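Local coordinates for Glyco_hydro_cc domain-containing protein (Cryptococcus neoformans, PDB 6UBC), which probably binds beta-1,3-glucan oligosaccharides, as an oligosaccharide-binding member of glycoside hydrolase family 128, subgroup VII, at residues Tyr223-Thr228 with Val239-Gly244; Gln267-Phe272 with Ser306-Pro311; His315-Glu320 with Ile355-Asn360. One frame throughout, in Å; residues are numbered along the deposited sequence.

Interaction 1. Residues Tyr223-Thr228 with Val239-Gly244; sequences YDWNAT and VNMLWG
Met241 brings its thioether against the rings of Tyr223 and Trp225. With CG anti to the backbone N (chi1 177°) and the chain extended beyond it, SD reaches the edge of the Tyr223 ring, 3.6 Å from CE2, a Met-aromatic contact; the methyl CE goes on to the edge of the Trp225 indole, 3.8 Å from CD1. This is the close-packed, apolar part. Tyr223 OH and Trp225 NE1 are bonded elsewhere, to Thr369 O and the Glu370 carboxylate.

Toward Thr228 the contact turns polar and more open to solvent. Ala227 O takes two donors from opposite faces of its carbonyl plane, Asn240 ND2 at 2.9 Å and the backbone Met241 N at 3.2 Å. A CA-H...O contact runs back from Ala227 CA to Met241 O at 3.2 Å. One water accepts from Asp224 N and lies within bonding distance of Asn226 O and Val239 O; another links Trp225 O, Met241 O and Trp243 N. Within the loop, Asp224 OD1 accepts from Asn226 N, forming an Asx turn. The two segments are thus linked by one doubly gripped carbonyl, by waters, and by a sulfur at the Tyr223 edge with its methyl at the Trp225 edge.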
loop_
_atom_site.group_PDB
_atom_site.type_symbol
_atom_site.label_atom_id
_atom_site.label_comp_id
_atom_site.label_asym_id
_atom_site.label_seq_id
_atom_site.Cartn_x
_atom_site.Cartn_y
_atom_site.Cartn_z
ATOM N N TYR A 223 -7.250 -1.488 -4.081
ATOM C CA TYR A 223 -6.989 -2.891 -3.675
ATOM C C TYR A 223 -7.660 -3.114 -2.334
ATOM O O TYR A 223 -7.944 -2.095 -1.611
ATOM C CB TYR A 223 -5.492 -3.144 -3.606
ATOM C CG TYR A 223 -4.794 -2.658 -2.347
ATOM C CD1 TYR A 223 -4.605 -1.299 -2.074
ATOM C CD2 TYR A 223 -4.244 -3.556 -1.454
ATOM C CE1 TYR A 223 -3.955 -0.871 -0.928
ATOM C CE2 TYR A 223 -3.522 -3.138 -0.350
ATOM C CZ TYR A 223 -3.403 -1.788 -0.058
ATOM O OH TYR A 223 -2.711 -1.348 1.055
ATOM N N ASP A 224 -7.810 -4.387 -1.972
ATOM C CA ASP A 224 -8.595 -4.763 -0.769
ATOM C C ASP A 224 -7.917 -5.913 -0.006
ATOM O O ASP A 224 -8.628 -6.620 0.734
ATOM C CB ASP A 224 -10.044 -5.053 -1.139
ATOM C CG ASP A 224 -10.206 -6.343 -1.929
ATOM O OD1 ASP A 224 -9.194 -6.955 -2.294
ATOM O OD2 ASP A 224 -11.361 -6.720 -2.160
ATOM N N TRP A 225 -6.634 -6.118 -0.267
ATOM C CA TRP A 225 -5.759 -7.132 0.368
ATOM C C TRP A 225 -6.058 -8.532 -0.161
ATOM O O TRP A 225 -5.270 -9.423 0.154
ATOM C CB TRP A 225 -5.833 -7.093 1.889
ATOM C CG TRP A 225 -5.393 -5.784 2.470
ATOM C CD1 TRP A 225 -4.123 -5.357 2.591
ATOM C CD2 TRP A 225 -6.222 -4.715 2.961
ATOM N NE1 TRP A 225 -4.063 -4.117 3.165
ATOM C CE2 TRP A 225 -5.341 -3.688 3.384
ATOM C CE3 TRP A 225 -7.595 -4.540 3.117
ATOM C CZ2 TRP A 225 -5.790 -2.505 3.921
ATOM C CZ3 TRP A 225 -8.051 -3.360 3.683
ATOM C CH2 TRP A 225 -7.155 -2.348 4.059
ATOM N N ASN A 226 -7.097 -8.705 -0.977
ATOM C CA ASN A 226 -7.386 -10.029 -1.601
ATOM C C ASN A 226 -6.533 -10.217 -2.872
ATOM O O ASN A 226 -5.962 -9.216 -3.453
ATOM C CB ASN A 226 -8.880 -10.176 -1.897
ATOM C CG ASN A 226 -9.710 -10.134 -0.641
ATOM O OD1 ASN A 226 -9.303 -10.739 0.357
ATOM N ND2 ASN A 226 -10.815 -9.387 -0.659
ATOM N N ALA A 227 -6.509 -11.444 -3.390
ATOM C CA ALA A 227 -5.771 -11.756 -4.630
ATOM C C ALA A 227 -6.251 -10.837 -5.752
ATOM O O ALA A 227 -5.381 -10.272 -6.506
ATOM C CB ALA A 227 -5.912 -13.253 -4.967
ATOM N N THR A 228 -7.566 -10.670 -5.856
ATOM C CA THR A 228 -8.245 -9.763 -6.794
ATOM C C THR A 228 -9.234 -8.945 -5.993
ATOM O O THR A 228 -9.965 -9.539 -5.217
ATOM C CB THR A 228 -8.942 -10.559 -7.915
ATOM O OG1 THR A 228 -8.002 -11.442 -8.550
ATOM C CG2 THR A 228 -9.584 -9.632 -8.919
ATOM N N VAL A 239 -5.859 -3.480 -8.366
ATOM C CA VAL A 239 -4.477 -3.924 -8.102
ATOM C C VAL A 239 -4.568 -5.250 -7.368
ATOM O O VAL A 239 -5.305 -5.366 -6.374
ATOM C CB VAL A 239 -3.775 -2.854 -7.263
ATOM C CG1 VAL A 239 -2.441 -3.331 -6.739
ATOM C CG2 VAL A 239 -3.658 -1.555 -8.040
ATOM N N ASN A 240 -3.845 -6.255 -7.843
ATOM C CA ASN A 240 -3.839 -7.602 -7.240
ATOM C C ASN A 240 -2.829 -7.618 -6.091
ATOM O O ASN A 240 -1.914 -6.755 -6.006
ATOM C CB ASN A 240 -3.526 -8.694 -8.269
ATOM C CG ASN A 240 -4.520 -8.758 -9.404
ATOM O OD1 ASN A 240 -4.402 -7.987 -10.346
ATOM N ND2 ASN A 240 -5.524 -9.632 -9.327
ATOM N N MET A 241 -2.963 -8.582 -5.208
ATOM C CA MET A 241 -2.064 -8.651 -4.038
ATOM C C MET A 241 -1.902 -10.077 -3.547
ATOM O O MET A 241 -2.857 -10.861 -3.653
ATOM C CB MET A 241 -2.629 -7.816 -2.888
ATOM C CG MET A 241 -1.827 -7.889 -1.634
ATOM S SD MET A 241 -2.139 -6.446 -0.582
ATOM C CE MET A 241 -1.117 -6.886 0.836
ATOM N N LEU A 242 -0.680 -10.401 -3.116
ATOM C CA LEU A 242 -0.424 -11.624 -2.306
ATOM C C LEU A 242 -0.104 -11.195 -0.884
ATOM O O LEU A 242 1.019 -10.706 -0.625
ATOM C CB LEU A 242 0.677 -12.491 -2.929
ATOM C CG LEU A 242 0.955 -13.771 -2.159
ATOM C CD1 LEU A 242 -0.323 -14.574 -1.929
ATOM C CD2 LEU A 242 2.021 -14.619 -2.826
ATOM N N TRP A 243 -1.065 -11.382 0.022
ATOM C CA TRP A 243 -0.964 -10.856 1.401
ATOM C C TRP A 243 0.147 -11.568 2.182
ATOM O O TRP A 243 0.975 -10.893 2.881
ATOM C CB TRP A 243 -2.326 -11.029 2.085
ATOM C CG TRP A 243 -2.461 -10.461 3.459
ATOM C CD1 TRP A 243 -2.915 -9.239 3.827
ATOM C CD2 TRP A 243 -2.095 -11.127 4.687
ATOM N NE1 TRP A 243 -2.924 -9.112 5.193
ATOM C CE2 TRP A 243 -2.415 -10.250 5.746
ATOM C CE3 TRP A 243 -1.592 -12.392 4.981
ATOM C CZ2 TRP A 243 -2.249 -10.595 7.075
ATOM C CZ3 TRP A 243 -1.432 -12.737 6.312
ATOM C CH2 TRP A 243 -1.736 -11.835 7.329
ATOM N N GLY A 244 0.216 -12.878 2.027
ATOM C CA GLY A 244 1.134 -13.682 2.832
ATOM C C GLY A 244 1.386 -15.073 2.281
ATOM O O GLY A 244 1.253 -15.320 1.061
HETATM O O HOH W 1 -6.192 -6.464 -3.765
HETATM O O HOH W 2 -3.816 -11.522 -1.095
#

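Interaction 2. Residues Gln267-Phe272 with Ser306-Pro311; sequences QYIIGF and SILISP
Four backbone hydrogen bonds join residues 267-271 to 307-309, around the parallel strands 268-270 and 307-309. Ile309 N donates to Ile269 O at 2.8 Å and Ile269 N to Ile307 O at 2.9 Å, both nearly along the C=O axis. At the two ends the donors are tilted from the carbonyl plane: Ile307 N meets Gln267 O at 2.9 Å, and Gly271 N meets Ile309 O at 3.0 Å with a more bent N-H...O angle of 135°. Ile269 thus uses both its N and its O toward this neighbour, while Tyr268 and Ile270 turn their backbones to Asn240 on the other side.

Outside this ladder lies hydrocarbon. On the face carrying Tyr268, Ile307, Ile270 and Ile309, the Tyr268 ring lies alongside Ile307, its CE1 3.5 Å from Ile307 CD1. Ile309 CD1 meets Tyr268 CB at 4.0 Å, near the ring plane at its edge, and also touches Ile270 CG1. On the other face Ile269 CD1 touches both Ser306 CB and Leu308 CD2, the latter 3.9 Å away; helix 287-298 covers Leu308 there and completes the beta-alpha-beta crossover. Past the strands, Pro311 CG packs 3.7 Å from Phe272 CD2, and Gly271 lets the two backbones approach closely. The polar ends have partners outside: Tyr268 OH bonds Ser196 O, and Ser306 OG bonds Pro266 O. The N and O of Ile269, Ile307 and Ile309 are therefore paired within the ladder, leaving Tyr268 and three isoleucines to pack on one buried face, Ile269 and Leu308 on the other.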
loop_
_atom_site.group_PDB
_atom_site.type_symbol
_atom_site.label_atom_id
_atom_site.label_comp_id
_atom_site.label_asym_id
_atom_site.label_seq_id
_atom_site.Cartn_x
_atom_site.Cartn_y
_atom_site.Cartn_z
ATOM N N GLN A 267 -2.241 -6.152 -13.957
ATOM C CA GLN A 267 -1.461 -4.912 -14.251
ATOM C C GLN A 267 -0.474 -4.604 -13.120
ATOM O O GLN A 267 0.667 -4.288 -13.431
ATOM C CB GLN A 267 -2.335 -3.693 -14.484
ATOM C CG GLN A 267 -3.008 -3.641 -15.870
ATOM C CD GLN A 267 -3.537 -2.241 -16.086
ATOM O OE1 GLN A 267 -2.966 -1.463 -16.841
ATOM N NE2 GLN A 267 -4.524 -1.850 -15.281
ATOM N N TYR A 268 -0.866 -4.810 -11.859
ATOM C CA TYR A 268 -0.070 -4.481 -10.650
ATOM C C TYR A 268 -0.201 -5.599 -9.612
ATOM O O TYR A 268 -1.319 -6.098 -9.373
ATOM C CB TYR A 268 -0.620 -3.206 -9.989
ATOM C CG TYR A 268 -0.743 -2.029 -10.919
ATOM C CD1 TYR A 268 0.340 -1.197 -11.171
ATOM C CD2 TYR A 268 -1.883 -1.834 -11.676
ATOM C CE1 TYR A 268 0.251 -0.147 -12.085
ATOM C CE2 TYR A 268 -1.989 -0.773 -12.563
ATOM C CZ TYR A 268 -0.913 0.064 -12.787
ATOM O OH TYR A 268 -1.036 1.084 -13.716
ATOM N N ILE A 269 0.907 -5.923 -8.935
ATOM C CA ILE A 269 0.880 -6.898 -7.815
ATOM C C ILE A 269 1.542 -6.257 -6.617
ATOM O O ILE A 269 2.745 -5.893 -6.745
ATOM C CB ILE A 269 1.593 -8.173 -8.185
ATOM C CG1 ILE A 269 0.942 -8.878 -9.372
ATOM C CG2 ILE A 269 1.595 -9.070 -6.971
ATOM C CD1 ILE A 269 1.857 -9.871 -10.048
ATOM N N ILE A 270 0.784 -6.062 -5.541
ATOM C CA ILE A 270 1.382 -5.689 -4.230
ATOM C C ILE A 270 1.837 -6.953 -3.488
ATOM O O ILE A 270 1.080 -7.936 -3.382
ATOM C CB ILE A 270 0.389 -4.864 -3.430
ATOM C CG1 ILE A 270 0.084 -3.563 -4.159
ATOM C CG2 ILE A 270 0.902 -4.695 -1.973
ATOM C CD1 ILE A 270 -1.038 -2.761 -3.506
ATOM N N GLY A 271 3.052 -6.921 -2.948
ATOM C CA GLY A 271 3.656 -7.976 -2.145
ATOM C C GLY A 271 3.153 -7.977 -0.706
ATOM O O GLY A 271 2.227 -7.217 -0.330
ATOM N N PHE A 272 3.801 -8.792 0.101
ATOM C CA PHE A 272 3.260 -9.225 1.401
ATOM C C PHE A 272 3.005 -8.028 2.309
ATOM O O PHE A 272 3.794 -7.071 2.363
ATOM C CB PHE A 272 4.210 -10.196 2.083
ATOM C CG PHE A 272 4.771 -11.212 1.121
ATOM C CD1 PHE A 272 3.939 -12.090 0.481
ATOM C CD2 PHE A 272 6.126 -11.241 0.818
ATOM C CE1 PHE A 272 4.441 -13.030 -0.414
ATOM C CE2 PHE A 272 6.647 -12.192 -0.047
ATOM C CZ PHE A 272 5.796 -13.098 -0.656
ATOM N N SER A 306 3.315 -7.661 -15.622
ATOM C CA SER A 306 2.828 -7.196 -14.287
ATOM C C SER A 306 3.891 -6.272 -13.693
ATOM O O SER A 306 5.108 -6.590 -13.814
ATOM C CB SER A 306 2.505 -8.340 -13.382
ATOM O OG SER A 306 1.490 -9.137 -13.961
ATOM N N ILE A 307 3.466 -5.138 -13.144
ATOM C CA ILE A 307 4.341 -4.261 -12.328
ATOM C C ILE A 307 4.424 -4.840 -10.897
ATOM O O ILE A 307 3.331 -5.074 -10.285
ATOM C CB ILE A 307 3.830 -2.815 -12.351
ATOM C CG1 ILE A 307 4.000 -2.170 -13.722
ATOM C CG2 ILE A 307 4.519 -1.980 -11.319
ATOM C CD1 ILE A 307 3.110 -0.981 -13.927
ATOM N N LEU A 308 5.643 -5.053 -10.372
ATOM C CA LEU A 308 5.853 -5.685 -9.051
ATOM C C LEU A 308 6.112 -4.625 -7.985
ATOM O O LEU A 308 7.036 -3.813 -8.097
ATOM C CB LEU A 308 6.995 -6.654 -9.074
ATOM C CG LEU A 308 6.868 -7.743 -10.134
ATOM C CD1 LEU A 308 7.936 -8.772 -9.866
ATOM C CD2 LEU A 308 5.479 -8.367 -10.125
ATOM N N ILE A 309 5.250 -4.626 -6.973
ATOM C CA ILE A 309 5.366 -3.719 -5.817
ATOM C C ILE A 309 5.864 -4.557 -4.628
ATOM O O ILE A 309 5.325 -5.607 -4.350
ATOM C CB ILE A 309 4.031 -3.026 -5.583
ATOM C CG1 ILE A 309 3.707 -2.157 -6.809
ATOM C CG2 ILE A 309 4.011 -2.223 -4.309
ATOM C CD1 ILE A 309 2.350 -2.475 -7.406
ATOM N N SER A 310 6.845 -4.059 -3.907
ATOM C CA SER A 310 7.588 -4.827 -2.869
ATOM C C SER A 310 6.640 -5.145 -1.714
ATOM O O SER A 310 5.561 -4.543 -1.577
ATOM C CB SER A 310 8.776 -4.044 -2.374
ATOM O OG SER A 310 8.444 -3.057 -1.426
ATOM N N PRO A 311 7.046 -6.069 -0.807
ATOM C CA PRO A 311 6.379 -6.148 0.489
ATOM C C PRO A 311 6.472 -4.815 1.241
ATOM O O PRO A 311 7.383 -4.018 1.011
ATOM C CB PRO A 311 7.147 -7.234 1.283
ATOM C CG PRO A 311 7.885 -8.019 0.177
ATOM C CD PRO A 311 8.238 -6.948 -0.861
#

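Interaction 3. Residues His315-Glu320 with Ile355-Asn360; sequences HQAAEE and IDYYYN
The 3-10 turn at 317-318 and the helix around 319-322 rest on two successive tyrosines of helix 348-362. Tyr358 makes the direct polar link: its OH donates to Gln316 O at 2.7 Å, from above the carbonyl plane. Glu319 N reaches the same oxygen from the opposite face, so the turn's own bond and the tyrosine share one acceptor. The Tyr358 hydroxyl also lies close to Glu319 CB.

Tyr357, its CG anti to the backbone N (chi1 172°), extends toward the turn. Ala317 O stands over the centre of one face of its ring, 4.0 Å above the plane, while Tyr357 CB touches Ala317 CB at 3.9 Å. Tyr357 CE1 lies 3.8 Å from Glu320 CB. The Glu319 side chain crosses both tyrosines at about a right angle, and a water donates to Glu319 OE2 at 2.7 Å and bonds Tyr357 OH. The Glu319 carboxylate also accepts from the backbone N of Leu325 and Ser326 in helix 324-331. Behind the contact, Tyr358 packs on Thr339 and Leu341 of strand 339-345, and the Gln316 amide oxygen accepts from Asn344 N, tying helix 348-362 and the turn before helix 319-322 to that strand.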
loop_
_atom_site.group_PDB
_atom_site.type_symbol
_atom_site.label_atom_id
_atom_site.label_comp_id
_atom_site.label_asym_id
_atom_site.label_seq_id
_atom_site.Cartn_x
_atom_site.Cartn_y
_atom_site.Cartn_z
ATOM N N HIS A 315 7.895 -1.635 10.098
ATOM C CA HIS A 315 8.925 -0.900 10.896
ATOM C C HIS A 315 9.256 0.447 10.245
ATOM O O HIS A 315 10.062 1.164 10.827
ATOM C CB HIS A 315 10.135 -1.741 11.195
ATOM C CG HIS A 315 9.889 -2.837 12.168
ATOM N ND1 HIS A 315 9.513 -4.114 11.770
ATOM C CD2 HIS A 315 9.952 -2.835 13.540
ATOM C CE1 HIS A 315 9.355 -4.861 12.873
ATOM N NE2 HIS A 315 9.682 -4.129 13.966
ATOM N N GLN A 316 8.695 0.768 9.079
ATOM C CA GLN A 316 8.855 2.096 8.422
ATOM C C GLN A 316 10.371 2.334 8.276
ATOM O O GLN A 316 11.093 1.403 7.870
ATOM C CB GLN A 316 8.146 3.179 9.253
ATOM C CG GLN A 316 6.658 2.884 9.420
ATOM C CD GLN A 316 5.919 4.078 9.973
ATOM O OE1 GLN A 316 5.785 5.100 9.260
ATOM N NE2 GLN A 316 5.490 3.930 11.239
ATOM N N ALA A 317 10.872 3.501 8.677
ATOM C CA ALA A 317 12.282 3.825 8.394
ATOM C C ALA A 317 13.184 3.082 9.377
ATOM O O ALA A 317 14.389 2.944 9.082
ATOM C CB ALA A 317 12.440 5.328 8.430
ATOM N N ALA A 318 12.631 2.519 10.445
ATOM C CA ALA A 318 13.432 1.685 11.361
ATOM C C ALA A 318 13.839 0.333 10.729
ATOM O O ALA A 318 14.552 -0.474 11.343
ATOM C CB ALA A 318 12.671 1.498 12.662
ATOM N N GLU A 319 13.354 0.070 9.529
ATOM C CA GLU A 319 13.871 -1.028 8.672
ATOM C C GLU A 319 15.395 -0.892 8.536
ATOM O O GLU A 319 16.057 -1.903 8.317
ATOM C CB GLU A 319 13.189 -0.935 7.315
ATOM C CG GLU A 319 14.018 -1.519 6.165
ATOM C CD GLU A 319 14.293 -3.023 6.216
ATOM O OE1 GLU A 319 13.455 -3.770 6.822
ATOM O OE2 GLU A 319 15.324 -3.454 5.585
ATOM N N GLU A 320 15.952 0.307 8.689
ATOM C CA GLU A 320 17.419 0.512 8.747
ATOM C C GLU A 320 18.061 -0.449 9.767
ATOM O O GLU A 320 19.147 -0.930 9.504
ATOM C CB GLU A 320 17.784 1.917 9.187
ATOM C CG GLU A 320 19.283 2.162 9.205
ATOM C CD GLU A 320 19.716 3.622 9.316
ATOM O OE1 GLU A 320 18.855 4.500 9.263
ATOM O OE2 GLU A 320 20.930 3.865 9.589
ATOM N N ILE A 355 9.976 8.399 3.344
ATOM C CA ILE A 355 10.192 8.473 1.877
ATOM C C ILE A 355 11.691 8.592 1.608
ATOM O O ILE A 355 12.243 7.840 0.770
ATOM C CB ILE A 355 9.395 9.596 1.224
ATOM C CG1 ILE A 355 7.898 9.438 1.432
ATOM C CG2 ILE A 355 9.798 9.653 -0.247
ATOM C CD1 ILE A 355 7.185 10.664 1.030
ATOM N N ASP A 356 12.363 9.440 2.380
ATOM C CA ASP A 356 13.836 9.585 2.245
ATOM C C ASP A 356 14.523 8.239 2.436
ATOM O O ASP A 356 15.433 7.884 1.640
ATOM C CB ASP A 356 14.400 10.607 3.217
ATOM C CG ASP A 356 14.050 12.051 2.941
ATOM O OD1 ASP A 356 13.518 12.365 1.887
ATOM O OD2 ASP A 356 14.305 12.834 3.808
ATOM N N TYR A 357 14.214 7.501 3.510
ATOM C CA TYR A 357 14.929 6.253 3.801
ATOM C C TYR A 357 14.802 5.318 2.593
ATOM O O TYR A 357 15.830 4.729 2.095
ATOM C CB TYR A 357 14.465 5.601 5.106
ATOM C CG TYR A 357 15.093 4.247 5.246
ATOM C CD1 TYR A 357 16.419 4.094 5.599
ATOM C CD2 TYR A 357 14.421 3.114 4.821
ATOM C CE1 TYR A 357 17.032 2.858 5.609
ATOM C CE2 TYR A 357 15.035 1.878 4.804
ATOM C CZ TYR A 357 16.353 1.741 5.212
ATOM O OH TYR A 357 16.963 0.522 5.160
ATOM N N TYR A 358 13.572 5.116 2.114
ATOM C CA TYR A 358 13.302 4.104 1.081
ATOM C C TYR A 358 13.832 4.548 -0.281
ATOM O O TYR A 358 14.293 3.632 -1.035
ATOM C CB TYR A 358 11.834 3.675 1.081
ATOM C CG TYR A 358 11.562 2.764 2.254
ATOM C CD1 TYR A 358 11.975 1.438 2.236
ATOM C CD2 TYR A 358 10.997 3.235 3.416
ATOM C CE1 TYR A 358 11.745 0.580 3.297
ATOM C CE2 TYR A 358 10.729 2.396 4.494
ATOM C CZ TYR A 358 11.105 1.061 4.438
ATOM O OH TYR A 358 10.895 0.217 5.493
ATOM N N TYR A 359 13.743 5.840 -0.597
ATOM C CA TYR A 359 14.285 6.372 -1.867
ATOM C C TYR A 359 15.829 6.354 -1.842
ATOM O O TYR A 359 16.469 5.806 -2.772
ATOM C CB TYR A 359 13.726 7.747 -2.225
ATOM C CG TYR A 359 13.945 7.986 -3.693
ATOM C CD1 TYR A 359 13.107 7.355 -4.626
ATOM C CD2 TYR A 359 15.050 8.670 -4.160
ATOM C CE1 TYR A 359 13.294 7.532 -5.987
ATOM C CE2 TYR A 359 15.288 8.812 -5.517
ATOM C CZ TYR A 359 14.409 8.242 -6.419
ATOM O OH TYR A 359 14.569 8.427 -7.759
ATOM N N ASN A 360 16.441 6.799 -0.747
ATOM C CA ASN A 360 17.923 6.803 -0.646
ATOM C C ASN A 360 18.451 5.378 -0.706
ATOM O O ASN A 360 19.472 5.153 -1.327
ATOM C CB ASN A 360 18.389 7.520 0.620
ATOM C CG ASN A 360 18.107 8.994 0.532
ATOM O OD1 ASN A 360 17.844 9.499 -0.545
ATOM N ND2 ASN A 360 18.149 9.693 1.645
HETATM O O HOH W 3 16.012 -1.793 3.611
#

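In the fold
Along the chain the three contacts follow one another in series, all within the glycosyl hydrolase catalytic core. Interactions 1 and 2 have centres about 9 Å apart and share one sheet: strands 237-241 and 268-270 are parallel neighbours, with Asn240 N and O probably hydrogen-bonded to Tyr268 O and Ile270 N. Interaction 3 has its centre about 18 Å from that of interaction 2 and 23 Å from that of interaction 1, on the opposite side of the chain's centre from interaction 1. Helix 319-322 is the next element after strand 307-309, and interactions 2 and 3 adjoin in sequence without other contact; the chain passes from sheet to outer helical layer, consistent with a beta/alpha-barrel architecture.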